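Local coordinates for oxidoreductase, zinc-binding dehydrogenase family (Myxococcus xanthus, PDB 5K1S), which acts as a zinc-containing medium-chain reductase in alternative de novo isovaleryl coenzyme A biosynthesis, at residues 24-29 and 69-74; 37-42 and 139-144; 103-108 and 306-311; 59-64 and 341-346; 200-205 and 325-330. All blocks are in the same frame, centred on the assembly; numbering follows the deposited sequence.

How the contacts relate
The five contacts tie together distant parts of one chain, within and between the two halves of a medium-chain reductase. Contacts 1, 2 and 4 lie in the GroES-like half: contact 1 joins two surface loops, contact 2 lays the loop leaving strand 32-38 over strand 141-145, and contact 4 crosses helices 58-64 and 339-347. Contacts 1 and 4 are neighbours, with centres about 12 Å apart. Contacts 3 and 5 connect that half to the Rossmann half, about 19 Å apart between centres, while the centres of contacts 1 and 5 are about 34 Å apart. Along the chain, contacts 3 and 5 are nested inside the loop closed by contact 4, since the chain returns to the first half after its Rossmann domain.

Contact 1 (24-29 and 69-74); sequences RSFGEA and PRTSVP
Arg24 and Pro74 mark the closest approach of two irregular backbones, with 4.4 Å between Arg24 CA and Pro74 CA, and a cis peptide bond precedes the proline. Both segments are surface loops of the GroES-like half of a medium-chain reductase: 24-29 turns from strand 17-23 into strand 32-38, while the loop 69-74 leads from helix 58-64 toward strand 80-88. The packing centres on a CH-pi contact. Phe26 turns one ring face to Val73, whose CG1 methyl sits over the centre of the ring, 3.6 Å from its centroid and 14° off the normal. The other methyl of the same valine, CG2, rests 3.6 Å from Arg24 O, so one branch serves the Phe26 ring and the other the Arg24 carbonyl. The extended Arg24 chain carries NH1 to within 3.6 Å of Pro74 CB, approaching at a slant, while its NH2 is held in a salt bridge to Glu35. Nearby, Thr71 turns its hydroxyl to Asn63 of helix 58-64 and offers its CG2 methyl, 4.1 Å from Phe26 CE1. At the edge of the aromatic ring, near its plane, Phe26 CZ lies 3.7 Å from Thr71 O.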
# COMPACT_ATOMS: atom_id res chain seq x y z
N ARG A 24 -23.59 -24.15 20.70
CA ARG A 24 -23.16 -25.53 20.78
C ARG A 24 -23.05 -26.21 19.42
O ARG A 24 -22.54 -27.33 19.35
CB ARG A 24 -24.11 -26.32 21.69
CG ARG A 24 -24.20 -25.74 23.09
CD ARG A 24 -24.81 -26.71 24.09
NE ARG A 24 -24.63 -26.21 25.46
CZ ARG A 24 -23.54 -26.41 26.19
NH1 ARG A 24 -22.51 -27.09 25.71
NH2 ARG A 24 -23.47 -25.91 27.42
N SER A 25 -23.52 -25.57 18.35
CA SER A 25 -23.31 -26.08 17.00
C SER A 25 -23.34 -24.91 16.03
O SER A 25 -24.29 -24.12 16.05
CB SER A 25 -24.36 -27.13 16.62
OG SER A 25 -25.65 -26.56 16.51
N PHE A 26 -22.32 -24.81 15.19
CA PHE A 26 -22.29 -23.76 14.18
C PHE A 26 -23.48 -23.92 13.23
O PHE A 26 -23.89 -25.04 12.91
CB PHE A 26 -20.99 -23.82 13.39
CG PHE A 26 -19.76 -23.65 14.23
CD1 PHE A 26 -19.48 -22.44 14.84
CD2 PHE A 26 -18.87 -24.69 14.40
CE1 PHE A 26 -18.35 -22.27 15.62
CE2 PHE A 26 -17.73 -24.54 15.17
CZ PHE A 26 -17.47 -23.32 15.78
N GLY A 27 -24.04 -22.80 12.80
CA GLY A 27 -25.18 -22.83 11.90
C GLY A 27 -26.01 -21.57 11.90
O GLY A 27 -25.46 -20.46 11.89
N GLU A 28 -27.33 -21.72 11.91
CA GLU A 28 -28.24 -20.59 11.81
C GLU A 28 -28.23 -19.76 13.09
O GLU A 28 -27.77 -20.20 14.15
CB GLU A 28 -29.66 -21.07 11.52
CG GLU A 28 -30.26 -21.94 12.61
CD GLU A 28 -31.69 -22.32 12.34
OE1 GLU A 28 -32.12 -22.25 11.17
OE2 GLU A 28 -32.40 -22.70 13.30
N ALA A 29 -28.76 -18.54 12.98
CA ALA A 29 -28.78 -17.62 14.11
C ALA A 29 -29.47 -18.22 15.33
O ALA A 29 -29.12 -17.90 16.47
CB ALA A 29 -29.45 -16.31 13.71
N PRO A 69 -11.80 -20.66 11.64
CA PRO A 69 -11.32 -22.03 11.93
C PRO A 69 -10.99 -22.28 13.39
O PRO A 69 -11.18 -23.40 13.86
CB PRO A 69 -10.07 -22.15 11.04
CG PRO A 69 -10.21 -21.08 10.01
CD PRO A 69 -10.93 -19.96 10.68
N ARG A 70 -10.49 -21.28 14.11
CA ARG A 70 -10.01 -21.51 15.47
C ARG A 70 -11.10 -21.45 16.52
O ARG A 70 -10.82 -21.69 17.70
CB ARG A 70 -8.90 -20.50 15.80
CG ARG A 70 -7.63 -20.73 14.99
CD ARG A 70 -6.42 -20.06 15.62
NE ARG A 70 -6.53 -18.60 15.60
CZ ARG A 70 -6.13 -17.83 14.59
NH1 ARG A 70 -6.26 -16.51 14.67
NH2 ARG A 70 -5.59 -18.37 13.50
N THR A 71 -12.34 -21.13 16.15
CA THR A 71 -13.44 -21.19 17.09
C THR A 71 -13.89 -22.64 17.28
O THR A 71 -13.82 -23.45 16.35
CB THR A 71 -14.62 -20.34 16.62
OG1 THR A 71 -14.14 -19.06 16.18
CG2 THR A 71 -15.62 -20.13 17.75
N SER A 72 -14.34 -22.96 18.49
CA SER A 72 -14.69 -24.33 18.84
C SER A 72 -15.89 -24.34 19.77
O SER A 72 -15.88 -23.68 20.81
CB SER A 72 -13.50 -25.03 19.50
OG SER A 72 -13.78 -26.40 19.75
N VAL A 73 -16.91 -25.11 19.40
CA VAL A 73 -18.12 -25.23 20.21
C VAL A 73 -17.88 -26.17 21.39
O VAL A 73 -17.13 -27.15 21.27
CB VAL A 73 -19.32 -25.73 19.37
CG1 VAL A 73 -19.66 -24.73 18.28
CG2 VAL A 73 -19.03 -27.11 18.77
N PRO A 74 -18.50 -25.89 22.55
CA PRO A 74 -19.36 -24.74 22.84
C PRO A 74 -18.56 -23.44 22.90
O PRO A 74 -17.40 -23.46 23.31
CB PRO A 74 -19.97 -25.09 24.20
CG PRO A 74 -18.98 -25.99 24.83
CD PRO A 74 -18.37 -26.79 23.71

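Contact 2 (37-42 and 139-144); sequences MPMPRP and AQFMVA
A Met-aromatic contact between Met39 and Phe141 opens the seam where the chain leaving strand 32-38 passes over strand 141-145 of the GroES-like domain. The sulfur stands over the centre of one face of the phenylalanine ring, with Met39 SD 3.9 Å from the Phe141 centroid and 11° off the ring normal. Beyond CG the methionine chain is extended (chi2 -164°), which carries the thioether out across the ring and lets the terminal methyl continue toward its rim, Met39 CE lying 3.4 Å from Phe141 CE1. The next residue packs through its ring: Pro40 CB meets Val143 CG2 at 3.6 Å, the two side chains lying alongside and running opposite ways, and Pro40 CG comes within 4.1 Å of Met142 CA. That same valine branch, CG2, also lies against the backbone leading into Pro42, 3.7 Å from Arg41 C. Phe141 and Val143 point toward the covering segment, whereas Met142 between them points away, as expected of alternating residues in a strand. Arg41 points away at its CB, and its guanidinium forms a salt bridge with Glu87. Strand 46-56 runs antiparallel beside 141-145 and adds Arg50 and Glu46 to the surroundings. The result is a proline-rich connection laid over one face of a beta-sheet, an apolar covering of the GroES-like beta-structure.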
# COMPACT_ATOMS: atom_id res chain seq x y z
N MET A 37 -23.85 -20.82 32.79
CA MET A 37 -22.49 -21.31 32.72
C MET A 37 -21.74 -20.97 34.00
O MET A 37 -22.14 -20.07 34.74
CB MET A 37 -21.75 -20.69 31.52
CG MET A 37 -22.45 -20.88 30.18
SD MET A 37 -22.41 -22.59 29.59
CE MET A 37 -20.67 -22.78 29.20
N PRO A 38 -20.66 -21.69 34.30
CA PRO A 38 -19.79 -21.27 35.41
C PRO A 38 -19.01 -20.02 35.04
O PRO A 38 -18.60 -19.84 33.90
CB PRO A 38 -18.86 -22.47 35.61
CG PRO A 38 -19.51 -23.61 34.90
CD PRO A 38 -20.25 -23.00 33.76
N MET A 39 -18.81 -19.15 36.03
CA MET A 39 -18.04 -17.94 35.79
C MET A 39 -16.58 -18.29 35.53
O MET A 39 -16.05 -19.25 36.10
CB MET A 39 -18.13 -17.00 36.99
CG MET A 39 -19.44 -16.25 37.10
SD MET A 39 -19.28 -14.86 38.24
CE MET A 39 -20.99 -14.64 38.71
N PRO A 40 -15.90 -17.53 34.68
CA PRO A 40 -14.47 -17.73 34.50
C PRO A 40 -13.69 -17.10 35.65
O PRO A 40 -14.16 -16.20 36.35
CB PRO A 40 -14.17 -17.02 33.18
CG PRO A 40 -15.18 -15.92 33.13
CD PRO A 40 -16.42 -16.48 33.78
N ARG A 41 -12.46 -17.60 35.83
CA ARG A 41 -11.59 -17.14 36.89
C ARG A 41 -10.38 -16.43 36.30
O ARG A 41 -9.69 -17.01 35.45
CB ARG A 41 -11.13 -18.32 37.75
CG ARG A 41 -12.26 -19.04 38.49
CD ARG A 41 -13.01 -18.09 39.41
NE ARG A 41 -12.10 -17.35 40.28
CZ ARG A 41 -12.42 -16.25 40.94
NH1 ARG A 41 -13.64 -15.73 40.83
NH2 ARG A 41 -11.52 -15.65 41.71
N PRO A 42 -10.08 -15.20 36.72
CA PRO A 42 -8.91 -14.51 36.18
C PRO A 42 -7.62 -15.03 36.80
O PRO A 42 -7.52 -15.21 38.01
CB PRO A 42 -9.15 -13.04 36.56
CG PRO A 42 -9.93 -13.13 37.82
CD PRO A 42 -10.81 -14.35 37.69
N ALA A 139 -22.13 -12.44 27.32
CA ALA A 139 -22.27 -13.04 28.63
C ALA A 139 -22.21 -11.94 29.68
O ALA A 139 -21.86 -10.80 29.39
CB ALA A 139 -21.19 -14.09 28.87
N GLN A 140 -22.57 -12.31 30.92
CA GLN A 140 -22.53 -11.36 32.03
C GLN A 140 -21.11 -11.06 32.48
O GLN A 140 -20.87 -10.00 33.07
CB GLN A 140 -23.33 -11.90 33.21
CG GLN A 140 -24.82 -12.07 32.93
CD GLN A 140 -25.57 -12.62 34.12
OE1 GLN A 140 -25.26 -13.69 34.64
NE2 GLN A 140 -26.58 -11.88 34.58
N PHE A 141 -20.17 -11.96 32.21
CA PHE A 141 -18.79 -11.82 32.67
C PHE A 141 -17.85 -12.38 31.61
O PHE A 141 -18.26 -13.14 30.73
CB PHE A 141 -18.55 -12.54 34.00
CG PHE A 141 -19.45 -12.10 35.11
CD1 PHE A 141 -20.70 -12.69 35.28
CD2 PHE A 141 -19.05 -11.12 36.00
CE1 PHE A 141 -21.53 -12.29 36.31
CE2 PHE A 141 -19.88 -10.72 37.03
CZ PHE A 141 -21.12 -11.30 37.19
N MET A 142 -16.58 -12.01 31.72
CA MET A 142 -15.55 -12.52 30.84
C MET A 142 -14.19 -12.16 31.41
O MET A 142 -14.03 -11.10 32.02
CB MET A 142 -15.69 -11.96 29.42
CG MET A 142 -15.41 -10.47 29.30
SD MET A 142 -15.72 -9.82 27.64
CE MET A 142 -14.47 -10.68 26.69
N VAL A 143 -13.23 -13.04 31.21
CA VAL A 143 -11.84 -12.78 31.57
C VAL A 143 -11.15 -12.13 30.39
O VAL A 143 -11.45 -12.42 29.23
CB VAL A 143 -11.14 -14.08 32.02
CG1 VAL A 143 -9.62 -13.90 32.06
CG2 VAL A 143 -11.65 -14.50 33.38
N ALA A 144 -10.21 -11.24 30.69
CA ALA A 144 -9.51 -10.51 29.65
C ALA A 144 -8.07 -10.23 30.08
O ALA A 144 -7.86 -9.62 31.13
CB ALA A 144 -10.23 -9.19 29.34

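Contact 3 (103-108 and 306-311); sequences TLQRMS and AYATTQ
Leu104 and Gln105 face Thr309 and Ala308 across two loop backbones that keep a little apart, with Leu104 CA 6.8 Å from Thr309 CA. A water lies between them. It donates to Gln105 OE1 at 2.9 Å and to Thr309 O, also at 2.9 Å, and accepts from Arg106 N at 3.2 Å, so that one molecule ties an amide side chain and the backbones of both loops together. Gln105 reaches this position through a bend at chi2 (127°), which brings OE1 to within 3.5 Å of Ala308 CA and sets the amide beside the Thr309 side chain. This is part of the junction between the two halves of a medium-chain reductase: 103-108 comes from the GroES-like domain, and 306-311 follows 302-305, the last strand of the Rossmann sheet within this chain. Gln105 also touches Cys166, a ligand of the zinc held by Cys57 and His79 as well, and its side chain lies about 4 Å from the metal at the nearest atoms. Leu104 sets its methyls against the backbone, CD2 3.4 Å from Thr310 O and CD1 3.7 Å from Gln311 N, at the start of helix 311-323, where Thr310 is the N-cap. Arg106 CD packs near Ala308 CB, while its NH1 bonds to Asn120 O. Tyr307 N is hydrogen-bonded to Glu300 of the second subunit.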
# COMPACT_ATOMS: atom_id res chain seq x y z
N THR A 103 -12.97 -4.33 25.48
CA THR A 103 -12.07 -5.31 24.87
C THR A 103 -11.72 -4.92 23.44
O THR A 103 -12.52 -4.32 22.71
CB THR A 103 -12.72 -6.70 24.87
OG1 THR A 103 -13.97 -6.64 24.16
CG2 THR A 103 -12.95 -7.19 26.29
N LEU A 104 -10.50 -5.27 23.04
CA LEU A 104 -10.08 -5.20 21.65
C LEU A 104 -10.70 -6.36 20.87
O LEU A 104 -11.47 -7.16 21.40
CB LEU A 104 -8.56 -5.22 21.54
CG LEU A 104 -7.79 -3.97 21.99
CD1 LEU A 104 -6.30 -4.28 22.04
CD2 LEU A 104 -8.05 -2.81 21.05
N GLN A 105 -10.34 -6.46 19.59
CA GLN A 105 -10.77 -7.60 18.79
C GLN A 105 -9.88 -8.81 19.04
O GLN A 105 -10.38 -9.91 19.31
CB GLN A 105 -10.77 -7.23 17.31
CG GLN A 105 -11.75 -6.10 16.96
CD GLN A 105 -11.10 -4.96 16.20
OE1 GLN A 105 -9.88 -4.91 16.04
NE2 GLN A 105 -11.91 -4.03 15.73
N ARG A 106 -8.57 -8.62 18.98
CA ARG A 106 -7.60 -9.70 19.12
C ARG A 106 -6.50 -9.28 20.08
O ARG A 106 -6.33 -8.10 20.41
CB ARG A 106 -6.99 -10.08 17.77
CG ARG A 106 -6.26 -8.94 17.08
CD ARG A 106 -5.63 -9.37 15.77
NE ARG A 106 -4.51 -10.29 15.97
CZ ARG A 106 -3.29 -9.91 16.36
NH1 ARG A 106 -3.03 -8.64 16.62
NH2 ARG A 106 -2.33 -10.82 16.50
N MET A 107 -5.73 -10.27 20.53
CA MET A 107 -4.64 -10.05 21.45
C MET A 107 -3.35 -9.75 20.69
O MET A 107 -3.31 -9.72 19.46
CB MET A 107 -4.45 -11.26 22.37
CG MET A 107 -5.49 -11.37 23.47
SD MET A 107 -5.56 -9.90 24.51
CE MET A 107 -3.89 -9.85 25.15
N SER A 108 -2.28 -9.52 21.45
CA SER A 108 -0.97 -9.21 20.89
C SER A 108 0.07 -9.49 21.97
O SER A 108 -0.09 -9.03 23.11
CB SER A 108 -0.90 -7.76 20.42
OG SER A 108 0.38 -7.44 19.91
N ALA A 306 -4.78 -1.57 6.37
CA ALA A 306 -4.99 -1.30 7.79
C ALA A 306 -5.86 -2.40 8.37
O ALA A 306 -6.91 -2.72 7.82
CB ALA A 306 -5.65 0.07 8.00
N TYR A 307 -5.41 -2.98 9.49
CA TYR A 307 -6.07 -4.14 10.07
C TYR A 307 -6.08 -4.03 11.59
O TYR A 307 -5.08 -3.63 12.20
CB TYR A 307 -5.37 -5.43 9.63
CG TYR A 307 -5.98 -6.70 10.20
CD1 TYR A 307 -7.23 -7.14 9.79
CD2 TYR A 307 -5.28 -7.47 11.13
CE1 TYR A 307 -7.78 -8.30 10.30
CE2 TYR A 307 -5.83 -8.63 11.64
CZ TYR A 307 -7.08 -9.04 11.23
OH TYR A 307 -7.62 -10.20 11.74
N ALA A 308 -7.21 -4.40 12.19
CA ALA A 308 -7.32 -4.51 13.64
C ALA A 308 -7.12 -3.17 14.34
O ALA A 308 -6.96 -2.14 13.69
CB ALA A 308 -6.30 -5.53 14.17
N THR A 309 -7.12 -3.20 15.68
CA THR A 309 -6.97 -2.00 16.49
C THR A 309 -6.03 -2.31 17.65
O THR A 309 -6.03 -3.43 18.18
CB THR A 309 -8.32 -1.52 17.03
OG1 THR A 309 -9.24 -1.34 15.94
CG2 THR A 309 -8.17 -0.20 17.78
N THR A 310 -5.22 -1.33 18.03
CA THR A 310 -4.26 -1.49 19.12
C THR A 310 -4.83 -0.97 20.43
O THR A 310 -5.86 -0.28 20.47
CB THR A 310 -2.95 -0.78 18.79
OG1 THR A 310 -3.17 0.64 18.74
CG2 THR A 310 -2.38 -1.25 17.46
N GLN A 311 -4.14 -1.30 21.52
CA GLN A 311 -4.58 -0.87 22.84
C GLN A 311 -4.56 0.65 22.94
O GLN A 311 -5.43 1.25 23.58
CB GLN A 311 -3.68 -1.50 23.91
CG GLN A 311 -4.24 -1.43 25.31
CD GLN A 311 -3.41 -2.23 26.30
OE1 GLN A 311 -2.19 -2.26 26.22
NE2 GLN A 311 -4.09 -2.89 27.24
O HOH W 1 -7.84 -5.64 17.96

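Contact 4 (59-64 and 341-346); sequences HDVINR and KAHFRL
Arg64 donates from NE to His343 ND1, a bond of 3.1 Å with an N-H...N angle of 161°. The acceptor lies in the plane of the guanidinium, at its edge, whereas the donor stands somewhat out of the imidazole plane. A bend at chi3 (53°) swings the arginine's NE toward the ring, and its CD rests 3.7 Å from the same His343 ND1. Over one face of the imidazole comes Val61, with CG2 4.1 Å from His343 ND1; this methyl also meets Leu346 CD2 at 4.1 Å, one turn further along the second helix. Asp60 CB packs 4.0 Å from His343 CE1. With an alanine in place of His343, Arg64 NE would probably lose its acceptor and a gap would be likely to open beneath the Val61 methyl.

In the next shell, Arg64 NH2 forms a salt bridge to Glu347 and His343 NE2 is hydrogen-bonded to Tyr138 OH, giving each partner a second hold. Asp60 OD2 bonds to the backbone N of Cys57, a zinc ligand, linking this packing to the metal site. Helices 58-64 and 339-347 cross steeply, at a signed angle of -111° with their segment axes 10.4 Å apart, and Leu32 of strand 32-38 and Val56 of strand 46-56 pack against His343.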
# COMPACT_ATOMS: atom_id res chain seq x y z
N HIS A 59 -18.67 -9.77 11.97
CA HIS A 59 -17.66 -10.78 12.28
C HIS A 59 -18.26 -11.90 13.12
O HIS A 59 -17.94 -13.08 12.92
CB HIS A 59 -16.49 -10.11 13.01
CG HIS A 59 -15.31 -11.00 13.24
ND1 HIS A 59 -14.33 -11.19 12.30
CD2 HIS A 59 -14.95 -11.74 14.32
CE1 HIS A 59 -13.41 -12.01 12.78
NE2 HIS A 59 -13.76 -12.35 14.00
N ASP A 60 -19.14 -11.55 14.07
CA ASP A 60 -19.77 -12.56 14.92
C ASP A 60 -20.64 -13.50 14.10
O ASP A 60 -20.75 -14.69 14.42
CB ASP A 60 -20.60 -11.88 16.00
CG ASP A 60 -19.78 -10.99 16.91
OD1 ASP A 60 -18.56 -11.26 17.07
OD2 ASP A 60 -20.34 -10.03 17.47
N VAL A 61 -21.30 -12.98 13.06
CA VAL A 61 -22.10 -13.83 12.18
C VAL A 61 -21.22 -14.89 11.54
O VAL A 61 -21.51 -16.09 11.59
CB VAL A 61 -22.82 -12.98 11.12
CG1 VAL A 61 -23.57 -13.87 10.14
CG2 VAL A 61 -23.78 -12.00 11.78
N ILE A 62 -20.12 -14.45 10.92
CA ILE A 62 -19.20 -15.39 10.28
C ILE A 62 -18.73 -16.42 11.30
O ILE A 62 -18.70 -17.63 11.03
CB ILE A 62 -18.01 -14.63 9.66
CG1 ILE A 62 -18.50 -13.55 8.69
CG2 ILE A 62 -17.08 -15.59 8.93
CD1 ILE A 62 -17.42 -12.60 8.23
N ASN A 63 -18.37 -15.96 12.50
CA ASN A 63 -17.94 -16.86 13.56
C ASN A 63 -19.02 -17.89 13.87
O ASN A 63 -18.74 -19.08 13.99
CB ASN A 63 -17.59 -16.04 14.81
CG ASN A 63 -16.88 -16.86 15.87
OD1 ASN A 63 -16.38 -17.95 15.61
ND2 ASN A 63 -16.81 -16.31 17.07
N ARG A 64 -20.27 -17.44 13.98
CA ARG A 64 -21.36 -18.35 14.33
C ARG A 64 -21.53 -19.46 13.31
O ARG A 64 -21.93 -20.57 13.66
CB ARG A 64 -22.67 -17.57 14.48
CG ARG A 64 -23.88 -18.47 14.70
CD ARG A 64 -25.16 -17.68 14.87
NE ARG A 64 -25.40 -16.73 13.78
CZ ARG A 64 -25.72 -17.07 12.54
NH1 ARG A 64 -25.82 -18.35 12.20
NH2 ARG A 64 -25.92 -16.13 11.63
N LYS A 341 -32.08 -13.02 17.37
CA LYS A 341 -32.78 -11.96 16.65
C LYS A 341 -31.82 -10.90 16.15
O LYS A 341 -31.96 -10.39 15.03
CB LYS A 341 -33.84 -11.33 17.56
CG LYS A 341 -34.84 -12.32 18.13
CD LYS A 341 -35.98 -11.61 18.85
CE LYS A 341 -36.97 -12.60 19.45
NZ LYS A 341 -38.14 -11.91 20.06
N ALA A 342 -30.82 -10.55 16.96
CA ALA A 342 -29.85 -9.53 16.56
C ALA A 342 -29.12 -9.94 15.29
O ALA A 342 -28.99 -9.15 14.35
CB ALA A 342 -28.86 -9.27 17.70
N HIS A 343 -28.62 -11.18 15.25
CA HIS A 343 -27.92 -11.65 14.06
C HIS A 343 -28.84 -11.66 12.85
O HIS A 343 -28.44 -11.25 11.75
CB HIS A 343 -27.34 -13.04 14.30
CG HIS A 343 -26.14 -13.04 15.18
ND1 HIS A 343 -25.13 -13.96 15.07
CD2 HIS A 343 -25.79 -12.22 16.20
CE1 HIS A 343 -24.20 -13.72 15.98
NE2 HIS A 343 -24.58 -12.66 16.68
N PHE A 344 -30.07 -12.15 13.02
CA PHE A 344 -31.02 -12.17 11.91
C PHE A 344 -31.18 -10.77 11.34
O PHE A 344 -31.11 -10.57 10.12
CB PHE A 344 -32.36 -12.73 12.38
CG PHE A 344 -33.32 -13.00 11.26
CD1 PHE A 344 -34.10 -11.98 10.74
CD2 PHE A 344 -33.45 -14.27 10.73
CE1 PHE A 344 -34.99 -12.22 9.71
CE2 PHE A 344 -34.33 -14.52 9.69
CZ PHE A 344 -35.10 -13.50 9.18
N ARG A 345 -31.41 -9.78 12.20
CA ARG A 345 -31.49 -8.39 11.74
C ARG A 345 -30.23 -8.00 10.98
O ARG A 345 -30.29 -7.44 9.89
CB ARG A 345 -31.70 -7.45 12.93
CG ARG A 345 -33.07 -7.54 13.57
CD ARG A 345 -33.20 -6.52 14.70
NE ARG A 345 -32.97 -5.15 14.24
CZ ARG A 345 -32.90 -4.09 15.04
NH1 ARG A 345 -33.05 -4.23 16.35
NH2 ARG A 345 -32.69 -2.89 14.52
N LEU A 346 -29.06 -8.31 11.56
CA LEU A 346 -27.80 -7.88 10.95
C LEU A 346 -27.56 -8.59 9.63
O LEU A 346 -27.06 -7.99 8.67
CB LEU A 346 -26.65 -8.12 11.93
CG LEU A 346 -25.26 -7.65 11.50
CD1 LEU A 346 -25.26 -6.15 11.19
CD2 LEU A 346 -24.24 -7.97 12.58

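Contact 5 (200-205 and 325-330); sequences SVQLAR and GVRQFV
Gln202 sets its CG opposite the carbonyl carbon (chi1 -60°) and then runs straight on (chi2 179°), so that its amide projects from the helix to the backbone of Arg327. There it pairs with both polar backbone groups, N and O, of Arg327. Arg327 N donates to Gln202 OE1 at 2.7 Å, nearly straight at 165° though tilted out of the carbonyl plane, and Gln202 NE2 donates to Arg327 O at 3.3 Å. The two bonds are consistent with this placing of oxygen and nitrogen and would restrain the amide's rotation; NE2 also bonds weakly to Leu198 O. A leucine in its place would probably leave Arg327 N and O without these partners and allow the loop to shift against the helix. Helix 195-206 follows strand 186-190 in the Rossmann domain, and 325-330 is the connection by which the chain passes from helix 311-323 to strand 330-335, back in the sheet of the other half. Around the amide are Val326 and Phe329. Val326 divides its methyls: CG1 lies 3.6 Å from Gln202 NE2, while CG2 reaches Leu203 CB at 4.1 Å. At the base of the side chain, Gln202 CB lies 3.6 Å from Gly325 O. Phe329 presents its ring edge to the amide, with CE1 3.5 Å from Gln202 NE2, and also packs on Leu198. Val326 reaches Thr168 of helix 165-178 as well.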
# COMPACT_ATOMS: atom_id res chain seq x y z
N SER A 200 -14.88 7.53 10.47
CA SER A 200 -13.80 8.10 9.68
C SER A 200 -14.14 9.51 9.22
O SER A 200 -13.29 10.41 9.28
CB SER A 200 -13.50 7.20 8.48
OG SER A 200 -13.12 5.91 8.89
N VAL A 201 -15.37 9.73 8.76
CA VAL A 201 -15.80 11.06 8.35
C VAL A 201 -15.55 12.07 9.47
O VAL A 201 -14.88 13.09 9.28
CB VAL A 201 -17.28 11.05 7.93
CG1 VAL A 201 -17.81 12.47 7.73
CG2 VAL A 201 -17.47 10.24 6.65
N GLN A 202 -16.09 11.78 10.65
CA GLN A 202 -15.91 12.68 11.78
C GLN A 202 -14.44 12.88 12.09
O GLN A 202 -13.97 14.01 12.27
CB GLN A 202 -16.64 12.14 13.01
CG GLN A 202 -18.14 11.96 12.83
CD GLN A 202 -18.80 11.40 14.07
OE1 GLN A 202 -19.15 12.14 14.98
NE2 GLN A 202 -18.96 10.08 14.11
N LEU A 203 -13.68 11.78 12.17
CA LEU A 203 -12.28 11.87 12.55
C LEU A 203 -11.49 12.68 11.53
O LEU A 203 -10.58 13.44 11.90
CB LEU A 203 -11.69 10.47 12.71
CG LEU A 203 -10.30 10.36 13.32
CD1 LEU A 203 -10.25 11.01 14.70
CD2 LEU A 203 -9.88 8.90 13.41
N ALA A 204 -11.81 12.53 10.24
CA ALA A 204 -11.13 13.31 9.22
C ALA A 204 -11.48 14.79 9.34
O ALA A 204 -10.59 15.64 9.38
CB ALA A 204 -11.49 12.78 7.83
N ARG A 205 -12.77 15.11 9.40
CA ARG A 205 -13.18 16.49 9.58
C ARG A 205 -12.63 17.08 10.87
O ARG A 205 -12.36 18.29 10.94
CB ARG A 205 -14.71 16.59 9.56
N GLY A 325 -15.85 14.19 19.70
CA GLY A 325 -15.20 14.32 18.41
C GLY A 325 -15.68 13.30 17.40
O GLY A 325 -15.78 13.59 16.21
N VAL A 326 -16.00 12.09 17.86
CA VAL A 326 -16.52 11.04 17.00
C VAL A 326 -17.69 10.37 17.71
O VAL A 326 -17.50 9.56 18.62
CB VAL A 326 -15.44 10.01 16.63
CG1 VAL A 326 -16.01 8.92 15.73
CG2 VAL A 326 -14.26 10.70 15.96
N ARG A 327 -18.91 10.73 17.31
CA ARG A 327 -20.10 10.19 17.94
C ARG A 327 -20.27 8.70 17.62
O ARG A 327 -19.65 8.16 16.70
CB ARG A 327 -21.34 10.95 17.49
CG ARG A 327 -21.52 12.32 18.13
CD ARG A 327 -22.81 12.96 17.65
NE ARG A 327 -23.96 12.10 17.88
CZ ARG A 327 -25.16 12.27 17.33
NH1 ARG A 327 -25.38 13.29 16.50
NH2 ARG A 327 -26.14 11.42 17.60
N GLN A 328 -21.13 8.05 18.39
CA GLN A 328 -21.53 6.68 18.15
C GLN A 328 -23.02 6.65 17.84
O GLN A 328 -23.82 7.29 18.53
CB GLN A 328 -21.23 5.78 19.36
CG GLN A 328 -19.78 5.33 19.44
CD GLN A 328 -19.38 4.47 18.25
OE1 GLN A 328 -20.20 3.72 17.71
NE2 GLN A 328 -18.13 4.58 17.83
N PHE A 329 -23.39 5.92 16.79
CA PHE A 329 -24.77 5.86 16.31
C PHE A 329 -25.33 4.48 16.63
O PHE A 329 -25.33 3.57 15.80
CB PHE A 329 -24.81 6.16 14.81
CG PHE A 329 -24.19 7.48 14.43
CD1 PHE A 329 -22.82 7.58 14.24
CD2 PHE A 329 -24.96 8.61 14.27
CE1 PHE A 329 -22.24 8.79 13.90
CE2 PHE A 329 -24.39 9.82 13.93
CZ PHE A 329 -23.03 9.91 13.74
N VAL A 330 -25.82 4.34 17.86
CA VAL A 330 -26.40 3.08 18.33
C VAL A 330 -27.88 3.07 17.97
O VAL A 330 -28.65 3.91 18.46
CB VAL A 330 -26.19 2.91 19.84
CG1 VAL A 330 -26.74 1.56 20.30
CG2 VAL A 330 -24.71 3.03 20.19